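Side-chain contact in dihydroxyacetone kinase (Citrobacter freundii, PDB 1UN8), which catalyses the ATP-dependent phosphorylation of dihydroxyacetone to dihydroxyacetone phosphate, a step of glycerol fermentation, using a divalent metal ion: residues 242-247 / 305-310. Numbering follows the deposited sequence.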
loop_
_atom_site.group_PDB
_atom_site.type_symbol
_atom_site.label_atom_id
_atom_site.label_comp_id
_atom_site.label_asym_id
_atom_site.label_seq_id
_atom_site.Cartn_x
_atom_site.Cartn_y
_atom_site.Cartn_z
ATOM N N ASP A 242 12.249 -21.059 5.897
ATOM C CA ASP A 242 12.458 -22.434 6.320
ATOM C C ASP A 242 11.181 -23.232 6.104
ATOM O O ASP A 242 11.190 -24.262 5.428
ATOM C CB ASP A 242 12.859 -22.507 7.799
ATOM C CG ASP A 242 14.299 -22.092 8.036
ATOM O OD1 ASP A 242 15.151 -22.405 7.173
ATOM O OD2 ASP A 242 14.579 -21.473 9.088
ATOM N N LYS A 243 10.083 -22.740 6.673
ATOM C CA LYS A 243 8.796 -23.410 6.550
ATOM C C LYS A 243 8.386 -23.584 5.102
ATOM O O LYS A 243 7.776 -24.591 4.746
ATOM C CB LYS A 243 7.734 -22.652 7.339
ATOM C CG LYS A 243 8.045 -22.667 8.814
ATOM C CD LYS A 243 6.998 -22.003 9.663
ATOM C CE LYS A 243 7.366 -22.135 11.133
ATOM N NZ LYS A 243 7.614 -23.568 11.502
ATOM N N LEU A 244 8.728 -22.616 4.256
ATOM C CA LEU A 244 8.395 -22.747 2.848
ATOM C C LEU A 244 9.215 -23.885 2.257
ATOM O O LEU A 244 8.682 -24.727 1.534
ATOM C CB LEU A 244 8.682 -21.451 2.093
ATOM C CG LEU A 244 7.580 -20.385 2.135
ATOM C CD1 LEU A 244 8.086 -19.090 1.531
ATOM C CD2 LEU A 244 6.358 -20.873 1.379
ATOM N N LEU A 245 10.509 -23.922 2.579
ATOM C CA LEU A 245 11.379 -24.968 2.064
ATOM C C LEU A 245 10.948 -26.361 2.510
ATOM O O LEU A 245 11.058 -27.327 1.749
ATOM C CB LEU A 245 12.831 -24.719 2.482
ATOM C CG LEU A 245 13.577 -23.661 1.665
ATOM C CD1 LEU A 245 15.013 -23.552 2.136
ATOM C CD2 LEU A 245 13.532 -24.024 0.188
ATOM N N ALA A 246 10.453 -26.462 3.734
ATOM C CA ALA A 246 10.008 -27.744 4.255
ATOM C C ALA A 246 8.782 -28.260 3.501
ATOM O O ALA A 246 8.523 -29.465 3.480
ATOM C CB ALA A 246 9.695 -27.626 5.745
ATOM N N ALA A 247 8.028 -27.362 2.877
ATOM C CA ALA A 247 6.841 -27.780 2.150
ATOM C C ALA A 247 7.094 -27.937 0.664
ATOM O O ALA A 247 6.357 -28.631 -0.020
ATOM C CB ALA A 247 5.721 -26.792 2.377
ATOM N N LEU A 305 4.457 -14.529 1.650
ATOM C CA LEU A 305 5.399 -15.030 0.675
ATOM C C LEU A 305 4.801 -16.283 0.061
ATOM O O LEU A 305 4.480 -17.238 0.776
ATOM C CB LEU A 305 6.722 -15.375 1.341
ATOM C CG LEU A 305 7.531 -14.186 1.833
ATOM C CD1 LEU A 305 8.734 -14.677 2.626
ATOM C CD2 LEU A 305 7.960 -13.346 0.643
ATOM N N THR A 306 4.625 -16.264 -1.259
ATOM C CA THR A 306 4.081 -17.417 -1.973
ATOM C C THR A 306 5.094 -17.988 -2.961
ATOM O O THR A 306 5.625 -17.266 -3.807
ATOM C CB THR A 306 2.826 -17.073 -2.770
ATOM O OG1 THR A 306 1.794 -16.641 -1.887
ATOM C CG2 THR A 306 2.346 -18.295 -3.520
ATOM N N ALA A 307 5.361 -19.282 -2.840
ATOM C CA ALA A 307 6.285 -19.963 -3.733
ATOM C C ALA A 307 5.483 -20.938 -4.587
ATOM O O ALA A 307 4.661 -21.697 -4.073
ATOM C CB ALA A 307 7.341 -20.714 -2.929
ATOM N N ILE A 308 5.699 -20.876 -5.895
ATOM C CA ILE A 308 5.048 -21.781 -6.840
ATOM C C ILE A 308 6.146 -22.515 -7.612
ATOM O O ILE A 308 7.082 -21.887 -8.117
ATOM C CB ILE A 308 4.149 -21.030 -7.839
ATOM C CG1 ILE A 308 3.613 -22.021 -8.862
ATOM C CG2 ILE A 308 4.924 -19.908 -8.532
ATOM C CD1 ILE A 308 2.105 -22.017 -8.976
ATOM N N VAL A 309 6.037 -23.840 -7.686
ATOM C CA VAL A 309 7.025 -24.658 -8.381
ATOM C C VAL A 309 6.873 -24.509 -9.882
ATOM O O VAL A 309 5.782 -24.663 -10.423
ATOM C CB VAL A 309 6.872 -26.150 -8.013
ATOM C CG1 VAL A 309 7.920 -26.976 -8.745
ATOM C CG2 VAL A 309 7.008 -26.330 -6.510
ATOM N N LEU A 310 7.971 -24.206 -10.559
ATOM C CA LEU A 310 7.931 -24.031 -12.000
ATOM C C LEU A 310 8.138 -25.345 -12.753
ATOM O O LEU A 310 9.212 -25.611 -13.289
ATOM C CB LEU A 310 8.985 -23.009 -12.420
ATOM C CG LEU A 310 8.843 -21.630 -11.773
ATOM C CD1 LEU A 310 9.993 -20.734 -12.212
ATOM C CD2 LEU A 310 7.506 -21.025 -12.160
#
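Leu-244, in the C-terminal part of helix 233-247, faces Leu-305 and Ala-307 on strand 301-309, and the backbones come nearest at Leu-244 and Ala-307, whose CA atoms are 7.5 Å apart. No hydrogen bond links the two segments, and the contact is small, burying 123 Å² in all. The side-chain contacts are apolar and rest on one helix residue. Leu-244 points toward the strand with CG anti to the carbonyl carbon, beside its own backbone N (chi1 -84°), and with chi2 at 171° the two methyls reach the strand. Leu-244 CD1 lies 4.0 Å from Leu-305 CB, and Leu-244 CD2 4.4 Å from Ala-307 CB. One methyl thus meets each of the two strand residues, and Leu-305 O is 4.1 Å from both Leu-244 CD1 and Leu-244 CD2. The two leucine side chains cross at about a right angle. Thr-306, between Leu-305 and Ala-307, turns its CB away from the helix, and its OG1 is hydrogen-bonded to Ser-188 OG. This is helix-on-sheet packing in the DhaK region, away from the substrate and active sites. Strand 301-309 runs antiparallel between strands 186-192 and 254-260; Lys-243 and Ala-247 extend the packing onto Leu-189 and Phe-187 of strand 186-192.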